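Local atomic coordinates of type III effector HopU1 (Pseudomonas syringae pv. tomato, PDB entry 3U0J), a protein that probably acts as an ADP-ribosyltransferase, transferring ADP-ribose from NAD+ to arginine side chains of target proteins. Residues P212-S223 with S259-Q269; I222-I230 with E241-F250. All coordinates share one frame; numbering follows the deposited sequence.

Contact 1: residues P212-S223 with S259-Q269; sequences PGTPNNIAFQIS and SEGKHLFVLSQ
Leu267 lays its branched end against Phe220: CD2 lies 3.5 Å from Phe220 CD1 and meets the ring obliquely, while Leu267 CD1 comes in at the ring edge. Leu267 also runs beside Ile222, with CB 4.0 Å from Ile222 CG1. The rings of Phe220 and Phe265 also meet obliquely, their planes 33° apart. Ile218 reaches the edge of Phe265 with CG2, which its chi1 of -59° sets anti to the backbone N. Helix 176-188 covers this face, and Tyr183 packs edge-to-face on Phe265. The backbones of 218-223 and 263-269 are parallel neighbours in the mixed five-stranded sheet of the ADP-ribosyltransferase domain. Seven backbone hydrogen bonds join 217-223 to 263-269, from His263 N to Asn217 O (2.9 Å) through to Gln269 N to Ser223 O (3.1 Å). Asn217 and Ile218 form a classic beta bulge opposite Ile172. On the other face Ala219 and Gln221 lie near Leu264, whose CD1 is 4.0 Å from Gln221 CB. Beyond the strands, Lys262 threads into the 212-217 loop. Its NZ bonds to Thr214 O, from above the carbonyl plane, and to Asn216 O, both at 3.0 Å. Val209 O is a third acceptor for the same ammonium group.

Contact 2: residues I222-I230 with E241-F250; sequences ISLKRGADI and EIMLPMMSEF
Leu224 pushes its two methyl groups into a hollow formed by Ile242, Leu244 and Phe250. Ile242, in a beta hairpin of strands 227-229 and 241-243, and Leu244 just after it make one side of this hollow, and Phe250 of the five-stranded sheet makes the other. Leu224 and Ile242 run alongside each other in opposite directions, with Leu224 CD1 3.8 Å from Ile242 CG2. Leu224 CD2 touches both Leu244 CD1 and the edge of the Phe250 ring, lying in the plane of that ring. Ile222 adds a second bump: its CG2 meets Phe250 CE1 at 3.6 Å. The chain then turns at Lys225 and Arg226. Gly227 has no side chain, which leaves room for Leu244 CD1 to come within 3.7 Å of Gly227 CA. The hairpin itself is joined at Ala228 and Met243, a hydrogen-bonded antiparallel pair with bonds of 2.9 Å (Ala228 N to Met243 O) and 2.8 Å (Met243 N to Ala228 O). Next to it Ile242 CD1 covers CA and CB of Asp229, whose carboxylate turns to Arg202 and Ser231. On the opposite face of the hairpin, a chi1 of 60° turns CG1 of Ile230 toward Glu241. Ile230 CD1 rests 3.8 Å from Met243 CE and 3.9 Å from Glu241 CG.

Overall arrangement
From the N terminus, the helical part of the chain and strand 167-172 come before all four segments. Residues 212-223 open contact 1, and strand 218-224 carries the chain directly into contact 2, so Ile222 and Ser223 belong to both. Contact 2 closes first, when 241-250 returns to 222-230 after an intervening stretch without helix or strand. Strand 248-257 then leads to 263-269, which closes contact 1 around the smaller loop. The two contacts are therefore nested, with centres about 17 Å apart. Contact 1 joins two central strands of the five-stranded sheet. Contact 2 ties that sheet to the antiparallel sheet of strands 199-201, 241-243 and 227-229. They meet at Gln269, whose OE1 probably accepts a hydrogen bond from Arg226 N.

Contact 1: residues P212-S223 with S259-Q269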
loop_
_atom_site.group_PDB
_atom_site.type_symbol
_atom_site.label_atom_id
_atom_site.label_comp_id
_atom_site.label_asym_id
_atom_site.label_seq_id
_atom_site.Cartn_x
_atom_site.Cartn_y
_atom_site.Cartn_z
ATOM N N PRO A 212 -17.897 4.378 -17.929
ATOM C CA PRO A 212 -18.799 5.362 -17.339
ATOM C C PRO A 212 -19.871 4.528 -16.665
ATOM O O PRO A 212 -20.084 3.389 -17.089
ATOM C CB PRO A 212 -19.361 6.096 -18.559
ATOM C CG PRO A 212 -18.356 5.817 -19.681
ATOM C CD PRO A 212 -17.869 4.433 -19.402
ATOM N N GLY A 213 -20.501 5.049 -15.622
ATOM C CA GLY A 213 -20.166 6.351 -15.092
ATOM C C GLY A 213 -19.659 6.121 -13.691
ATOM O O GLY A 213 -20.369 6.324 -12.704
ATOM N N THR A 214 -18.421 5.657 -13.617
ATOM C CA THR A 214 -17.786 5.328 -12.351
ATOM C C THR A 214 -17.206 6.585 -11.682
ATOM O O THR A 214 -16.940 7.589 -12.355
ATOM C CB THR A 214 -16.680 4.259 -12.565
ATOM O OG1 THR A 214 -15.744 4.716 -13.550
ATOM C CG2 THR A 214 -17.282 2.927 -13.022
ATOM N N PRO A 215 -16.993 6.518 -10.359
ATOM C CA PRO A 215 -16.514 7.632 -9.527
ATOM C C PRO A 215 -15.154 8.211 -9.947
ATOM O O PRO A 215 -15.021 9.432 -10.005
ATOM C CB PRO A 215 -16.366 7.008 -8.131
ATOM C CG PRO A 215 -16.920 5.646 -8.214
ATOM C CD PRO A 215 -17.013 5.241 -9.630
ATOM N N ASN A 216 -14.155 7.365 -10.184
ATOM C CA ASN A 216 -12.827 7.862 -10.522
ATOM C C ASN A 216 -12.746 8.371 -11.953
ATOM O O ASN A 216 -13.293 7.754 -12.866
ATOM C CB ASN A 216 -11.765 6.786 -10.292
ATOM C CG ASN A 216 -11.643 6.387 -8.827
ATOM O OD1 ASN A 216 -11.314 5.238 -8.505
ATOM N ND2 ASN A 216 -11.920 7.329 -7.933
ATOM N N ASN A 217 -12.059 9.493 -12.145
ATOM C CA ASN A 217 -11.905 10.096 -13.470
ATOM C C ASN A 217 -10.471 10.032 -13.989
ATOM O O ASN A 217 -10.214 10.346 -15.150
ATOM C CB ASN A 217 -12.392 11.547 -13.475
ATOM C CG ASN A 217 -11.644 12.403 -12.498
ATOM O OD1 ASN A 217 -11.119 11.907 -11.504
ATOM N ND2 ASN A 217 -11.579 13.698 -12.768
ATOM N N ILE A 218 -9.537 9.620 -13.136
ATOM C CA ILE A 218 -8.157 9.408 -13.577
ATOM C C ILE A 218 -7.756 7.938 -13.467
ATOM O O ILE A 218 -7.761 7.371 -12.379
ATOM C CB ILE A 218 -7.194 10.262 -12.759
ATOM C CG1 ILE A 218 -7.573 11.743 -12.915
ATOM C CG2 ILE A 218 -5.758 9.998 -13.173
ATOM C CD1 ILE A 218 -6.876 12.661 -11.921
ATOM N N ALA A 219 -7.435 7.311 -14.589
ATOM C CA ALA A 219 -7.019 5.911 -14.560
ATOM C C ALA A 219 -5.529 5.779 -14.800
ATOM O O ALA A 219 -4.961 6.486 -15.631
ATOM C CB ALA A 219 -7.787 5.085 -15.590
ATOM N N PHE A 220 -4.901 4.864 -14.078
ATOM C CA PHE A 220 -3.497 4.571 -14.287
ATOM C C PHE A 220 -3.348 3.140 -14.747
ATOM O O PHE A 220 -3.796 2.208 -14.076
ATOM C CB PHE A 220 -2.712 4.760 -12.996
ATOM C CG PHE A 220 -2.540 6.185 -12.599
ATOM C CD1 PHE A 220 -1.474 6.918 -13.059
ATOM C CD2 PHE A 220 -3.446 6.801 -11.758
ATOM C CE1 PHE A 220 -1.308 8.250 -12.685
ATOM C CE2 PHE A 220 -3.274 8.134 -11.380
ATOM C CZ PHE A 220 -2.198 8.851 -11.847
ATOM N N GLN A 221 -2.722 2.959 -15.901
ATOM C CA GLN A 221 -2.432 1.624 -16.364
ATOM C C GLN A 221 -0.956 1.428 -16.216
ATOM O O GLN A 221 -0.168 2.008 -16.958
ATOM C CB GLN A 221 -2.833 1.455 -17.809
ATOM C CG GLN A 221 -2.472 0.100 -18.354
ATOM C CD GLN A 221 -2.848 -0.018 -19.800
ATOM O OE1 GLN A 221 -4.015 0.169 -20.166
ATOM N NE2 GLN A 221 -1.864 -0.319 -20.642
ATOM N N ILE A 222 -0.584 0.618 -15.236
ATOM C CA ILE A 222 0.800 0.493 -14.811
ATOM C C ILE A 222 1.328 -0.885 -15.156
ATOM O O ILE A 222 0.682 -1.901 -14.881
ATOM C CB ILE A 222 0.880 0.668 -13.302
ATOM C CG1 ILE A 222 0.062 1.886 -12.887
ATOM C CG2 ILE A 222 2.305 0.756 -12.848
ATOM C CD1 ILE A 222 0.028 2.111 -11.404
ATOM N N SER A 223 2.491 -0.928 -15.786
ATOM C CA SER A 223 3.157 -2.199 -15.969
ATOM C C SER A 223 4.364 -2.239 -15.038
ATOM O O SER A 223 5.207 -1.331 -15.032
ATOM C CB SER A 223 3.552 -2.424 -17.425
ATOM O OG SER A 223 4.608 -1.568 -17.790
ATOM N N SER A 259 -13.715 8.758 -22.039
ATOM C CA SER A 259 -15.006 9.402 -22.079
ATOM C C SER A 259 -14.964 10.715 -21.328
ATOM O O SER A 259 -13.916 11.146 -21.017
ATOM C CB SER A 259 -15.953 8.474 -21.387
ATOM O OG SER A 259 -15.238 7.334 -20.975
ATOM N N GLU A 260 -16.093 11.356 -21.042
ATOM C CA GLU A 260 -16.132 12.444 -20.082
ATOM C C GLU A 260 -14.995 13.341 -20.599
ATOM O O GLU A 260 -14.923 13.546 -21.821
ATOM C CB GLU A 260 -15.876 11.926 -18.672
ATOM C CG GLU A 260 -17.078 11.907 -17.748
ATOM C CD GLU A 260 -17.758 10.534 -17.655
ATOM O OE1 GLU A 260 -17.715 9.751 -18.641
ATOM O OE2 GLU A 260 -18.341 10.240 -16.583
ATOM N N GLY A 261 -14.093 13.875 -19.756
ATOM C CA GLY A 261 -14.095 13.798 -18.304
ATOM C C GLY A 261 -13.008 12.905 -17.722
ATOM O O GLY A 261 -12.460 13.173 -16.651
ATOM N N LYS A 262 -12.705 11.823 -18.426
ATOM C CA LYS A 262 -11.810 10.811 -17.900
ATOM C C LYS A 262 -10.487 10.806 -18.641
ATOM O O LYS A 262 -10.414 11.124 -19.839
ATOM C CB LYS A 262 -12.462 9.422 -17.968
ATOM C CG LYS A 262 -13.834 9.360 -17.311
ATOM C CD LYS A 262 -14.190 7.968 -16.792
ATOM C CE LYS A 262 -15.466 8.038 -15.979
ATOM N NZ LYS A 262 -15.472 7.054 -14.882
ATOM N N HIS A 263 -9.433 10.433 -17.926
ATOM C CA HIS A 263 -8.113 10.397 -18.528
ATOM C C HIS A 263 -7.368 9.128 -18.178
ATOM O O HIS A 263 -7.578 8.536 -17.127
ATOM C CB HIS A 263 -7.325 11.631 -18.124
ATOM C CG HIS A 263 -8.067 12.903 -18.366
ATOM N ND1 HIS A 263 -7.853 13.687 -19.480
ATOM C CD2 HIS A 263 -9.056 13.504 -17.659
ATOM C CE1 HIS A 263 -8.666 14.729 -19.437
ATOM N NE2 HIS A 263 -9.409 14.641 -18.345
ATOM N N LEU A 264 -6.502 8.706 -19.081
ATOM C CA LEU A 264 -5.770 7.492 -18.882
ATOM C C LEU A 264 -4.304 7.806 -19.005
ATOM O O LEU A 264 -3.863 8.314 -20.033
ATOM C CB LEU A 264 -6.166 6.467 -19.944
ATOM C CG LEU A 264 -5.197 5.289 -20.097
ATOM C CD1 LEU A 264 -5.263 4.375 -18.896
ATOM C CD2 LEU A 264 -5.505 4.507 -21.332
ATOM N N PHE A 265 -3.540 7.507 -17.964
ATOM C CA PHE A 265 -2.083 7.593 -18.058
ATOM C C PHE A 265 -1.476 6.215 -17.999
ATOM O O PHE A 265 -1.779 5.426 -17.101
ATOM C CB PHE A 265 -1.508 8.481 -16.964
ATOM C CG PHE A 265 -2.126 9.812 -16.931
ATOM C CD1 PHE A 265 -1.586 10.847 -17.661
ATOM C CD2 PHE A 265 -3.296 10.020 -16.218
ATOM C CE1 PHE A 265 -2.188 12.084 -17.672
ATOM C CE2 PHE A 265 -3.904 11.249 -16.206
ATOM C CZ PHE A 265 -3.350 12.292 -16.938
ATOM N N VAL A 266 -0.638 5.915 -18.980
ATOM C CA VAL A 266 0.039 4.636 -18.997
ATOM C C VAL A 266 1.373 4.822 -18.332
ATOM O O VAL A 266 2.161 5.665 -18.743
ATOM C CB VAL A 266 0.239 4.101 -20.416
ATOM C CG1 VAL A 266 1.242 2.955 -20.392
ATOM C CG2 VAL A 266 -1.099 3.661 -21.002
ATOM N N LEU A 267 1.599 4.041 -17.281
ATOM C CA LEU A 267 2.808 4.137 -16.478
ATOM C C LEU A 267 3.736 2.944 -16.672
ATOM O O LEU A 267 3.294 1.839 -16.955
ATOM C CB LEU A 267 2.435 4.254 -15.009
ATOM C CG LEU A 267 2.379 5.673 -14.457
ATOM C CD1 LEU A 267 1.568 6.564 -15.352
ATOM C CD2 LEU A 267 1.822 5.656 -13.042
ATOM N N SER A 268 5.029 3.175 -16.504
ATOM C CA SER A 268 6.009 2.105 -16.601
ATOM C C SER A 268 6.988 2.175 -15.424
ATOM O O SER A 268 7.661 3.189 -15.229
ATOM C CB SER A 268 6.756 2.211 -17.917
ATOM O OG SER A 268 7.472 1.032 -18.173
ATOM N N GLN A 269 7.058 1.103 -14.637
ATOM C CA GLN A 269 7.915 1.086 -13.457
ATOM C C GLN A 269 9.397 1.084 -13.820
ATOM O O GLN A 269 9.826 0.399 -14.757
ATOM C CB GLN A 269 7.607 -0.125 -12.583
ATOM C CG GLN A 269 8.303 -0.102 -11.242
ATOM C CD GLN A 269 8.093 -1.384 -10.454
ATOM O OE1 GLN A 269 7.809 -2.442 -11.028
ATOM N NE2 GLN A 269 8.228 -1.296 -9.131
#

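Contact 2: residues I222-I230 with E241-F250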
loop_
_atom_site.group_PDB
_atom_site.type_symbol
_atom_site.label_atom_id
_atom_site.label_comp_id
_atom_site.label_asym_id
_atom_site.label_seq_id
_atom_site.Cartn_x
_atom_site.Cartn_y
_atom_site.Cartn_z
ATOM N N ILE A 222 -0.584 0.618 -15.236
ATOM C CA ILE A 222 0.800 0.493 -14.811
ATOM C C ILE A 222 1.328 -0.885 -15.156
ATOM O O ILE A 222 0.682 -1.901 -14.881
ATOM C CB ILE A 222 0.880 0.668 -13.302
ATOM C CG1 ILE A 222 0.062 1.886 -12.887
ATOM C CG2 ILE A 222 2.305 0.756 -12.848
ATOM C CD1 ILE A 222 0.028 2.111 -11.404
ATOM N N SER A 223 2.491 -0.928 -15.786
ATOM C CA SER A 223 3.157 -2.199 -15.969
ATOM C C SER A 223 4.364 -2.239 -15.038
ATOM O O SER A 223 5.207 -1.331 -15.032
ATOM C CB SER A 223 3.552 -2.424 -17.425
ATOM O OG SER A 223 4.608 -1.568 -17.790
ATOM N N LEU A 224 4.419 -3.293 -14.231
ATOM C CA LEU A 224 5.387 -3.390 -13.164
ATOM C C LEU A 224 6.449 -4.393 -13.532
ATOM O O LEU A 224 6.154 -5.466 -14.080
ATOM C CB LEU A 224 4.690 -3.858 -11.888
ATOM C CG LEU A 224 3.573 -2.951 -11.373
ATOM C CD1 LEU A 224 2.691 -3.700 -10.399
ATOM C CD2 LEU A 224 4.162 -1.703 -10.725
ATOM N N LYS A 225 7.688 -4.049 -13.224
ATOM C CA LYS A 225 8.747 -5.028 -13.285
ATOM C C LYS A 225 8.748 -5.825 -11.980
ATOM O O LYS A 225 9.052 -7.021 -11.969
ATOM C CB LYS A 225 10.091 -4.341 -13.496
ATOM C CG LYS A 225 10.154 -3.502 -14.755
ATOM C CD LYS A 225 11.538 -2.893 -14.953
ATOM C CE LYS A 225 11.621 -2.127 -16.256
ATOM N NZ LYS A 225 13.010 -1.655 -16.515
ATOM N N ARG A 226 8.398 -5.166 -10.879
ATOM C CA ARG A 226 8.484 -5.812 -9.578
ATOM C C ARG A 226 7.525 -5.222 -8.530
ATOM O O ARG A 226 7.558 -4.030 -8.229
ATOM C CB ARG A 226 9.928 -5.765 -9.091
ATOM C CG ARG A 226 10.244 -6.698 -7.936
ATOM C CD ARG A 226 11.771 -6.920 -7.797
ATOM N NE ARG A 226 12.152 -7.184 -6.409
ATOM C CZ ARG A 226 12.524 -8.370 -5.942
ATOM N NH1 ARG A 226 12.580 -9.426 -6.751
ATOM N NH2 ARG A 226 12.844 -8.495 -4.660
ATOM N N GLY A 227 6.669 -6.075 -7.975
ATOM C CA GLY A 227 5.709 -5.648 -6.974
ATOM C C GLY A 227 5.233 -6.775 -6.068
ATOM O O GLY A 227 5.533 -7.947 -6.295
ATOM N N ALA A 228 4.482 -6.429 -5.033
ATOM C CA ALA A 228 4.127 -7.431 -4.047
ATOM C C ALA A 228 2.664 -7.841 -4.108
ATOM O O ALA A 228 1.759 -7.015 -3.997
ATOM C CB ALA A 228 4.502 -6.952 -2.654
ATOM N N ASP A 229 2.431 -9.127 -4.294
ATOM C CA ASP A 229 1.078 -9.633 -4.278
ATOM C C ASP A 229 0.758 -9.979 -2.835
ATOM O O ASP A 229 1.240 -10.977 -2.305
ATOM C CB ASP A 229 0.951 -10.851 -5.166
ATOM C CG ASP A 229 -0.416 -11.463 -5.106
ATOM O OD1 ASP A 229 -1.266 -10.892 -4.394
ATOM O OD2 ASP A 229 -0.645 -12.509 -5.766
ATOM N N ILE A 230 -0.042 -9.122 -2.212
ATOM C CA ILE A 230 -0.394 -9.223 -0.810
ATOM C C ILE A 230 -1.832 -9.721 -0.631
ATOM O O ILE A 230 -2.400 -9.669 0.468
ATOM C CB ILE A 230 -0.323 -7.837 -0.172
ATOM C CG1 ILE A 230 -1.316 -6.900 -0.881
ATOM C CG2 ILE A 230 1.115 -7.297 -0.209
ATOM C CD1 ILE A 230 -1.618 -5.655 -0.138
ATOM N N GLU A 241 -5.031 -7.124 -4.938
ATOM C CA GLU A 241 -4.063 -6.041 -5.000
ATOM C C GLU A 241 -2.565 -6.408 -5.031
ATOM O O GLU A 241 -2.119 -7.400 -4.471
ATOM C CB GLU A 241 -4.347 -5.003 -3.923
ATOM C CG GLU A 241 -4.633 -5.580 -2.593
ATOM C CD GLU A 241 -5.296 -4.574 -1.664
ATOM O OE1 GLU A 241 -6.298 -4.990 -1.016
ATOM O OE2 GLU A 241 -4.820 -3.389 -1.591
ATOM N N ILE A 242 -1.816 -5.567 -5.732
ATOM C CA ILE A 242 -0.374 -5.594 -5.763
ATOM C C ILE A 242 0.071 -4.279 -5.117
ATOM O O ILE A 242 -0.472 -3.222 -5.457
ATOM C CB ILE A 242 0.095 -5.613 -7.211
ATOM C CG1 ILE A 242 -0.496 -6.811 -7.949
ATOM C CG2 ILE A 242 1.591 -5.621 -7.275
ATOM C CD1 ILE A 242 -0.189 -8.120 -7.294
ATOM N N MET A 243 1.021 -4.338 -4.174
ATOM C CA MET A 243 1.473 -3.148 -3.430
ATOM C C MET A 243 2.943 -2.886 -3.768
ATOM O O MET A 243 3.706 -3.836 -3.967
ATOM C CB MET A 243 1.273 -3.351 -1.913
ATOM C CG MET A 243 1.613 -2.144 -0.995
ATOM S SD MET A 243 1.205 -2.345 0.778
ATOM C CE MET A 243 -0.563 -2.153 0.760
ATOM N N LEU A 244 3.338 -1.614 -3.878
ATOM C CA LEU A 244 4.736 -1.280 -4.180
ATOM C C LEU A 244 5.455 -0.761 -2.955
ATOM O O LEU A 244 4.837 -0.156 -2.099
ATOM C CB LEU A 244 4.830 -0.212 -5.267
ATOM C CG LEU A 244 4.506 -0.592 -6.712
ATOM C CD1 LEU A 244 4.847 -2.032 -6.931
ATOM C CD2 LEU A 244 3.047 -0.400 -6.970
ATOM N N PRO A 245 6.773 -0.969 -2.875
ATOM C CA PRO A 245 7.578 -0.401 -1.785
ATOM C C PRO A 245 7.592 1.127 -1.837
ATOM O O PRO A 245 7.379 1.676 -2.912
ATOM C CB PRO A 245 8.992 -0.916 -2.086
ATOM C CG PRO A 245 8.815 -2.057 -3.035
ATOM C CD PRO A 245 7.594 -1.738 -3.827
ATOM N N MET A 246 7.859 1.790 -0.709
ATOM C CA MET A 246 8.052 3.245 -0.670
ATOM C C MET A 246 8.895 3.747 -1.855
ATOM O O MET A 246 9.781 3.039 -2.340
ATOM C CB MET A 246 8.750 3.660 0.632
ATOM C CG MET A 246 7.976 3.430 1.911
ATOM S SD MET A 246 9.039 3.727 3.341
ATOM C CE MET A 246 10.647 3.329 2.682
ATOM N N MET A 247 8.630 4.975 -2.304
ATOM C CA MET A 247 9.446 5.620 -3.338
ATOM C C MET A 247 9.498 4.875 -4.667
ATOM O O MET A 247 10.558 4.792 -5.300
ATOM C CB MET A 247 10.870 5.885 -2.845
ATOM C CG MET A 247 10.994 7.185 -2.059
ATOM S SD MET A 247 10.454 8.646 -2.969
ATOM C CE MET A 247 9.936 9.674 -1.617
ATOM N N SER A 248 8.357 4.342 -5.089
ATOM C CA SER A 248 8.251 3.760 -6.415
ATOM C C SER A 248 8.234 4.860 -7.465
ATOM O O SER A 248 7.660 5.938 -7.261
ATOM C CB SER A 248 6.993 2.921 -6.528
ATOM O OG SER A 248 5.866 3.759 -6.451
ATOM N N GLU A 249 8.855 4.574 -8.599
ATOM C CA GLU A 249 9.138 5.586 -9.602
ATOM C C GLU A 249 8.640 5.123 -10.967
ATOM O O GLU A 249 8.881 3.970 -11.348
ATOM C CB GLU A 249 10.653 5.785 -9.638
ATOM C CG GLU A 249 11.100 7.205 -9.861
ATOM C CD GLU A 249 12.403 7.539 -9.149
ATOM O OE1 GLU A 249 12.736 6.897 -8.117
ATOM O OE2 GLU A 249 13.083 8.473 -9.629
ATOM N N PHE A 250 7.959 6.006 -11.707
ATOM C CA PHE A 250 7.394 5.636 -13.023
ATOM C C PHE A 250 7.630 6.636 -14.153
ATOM O O PHE A 250 7.643 7.849 -13.947
ATOM C CB PHE A 250 5.890 5.356 -12.930
ATOM C CG PHE A 250 5.523 4.400 -11.837
ATOM C CD1 PHE A 250 5.415 3.042 -12.094
ATOM C CD2 PHE A 250 5.309 4.858 -10.543
ATOM C CE1 PHE A 250 5.095 2.157 -11.084
ATOM C CE2 PHE A 250 4.991 3.978 -9.531
ATOM C CZ PHE A 250 4.883 2.622 -9.804
#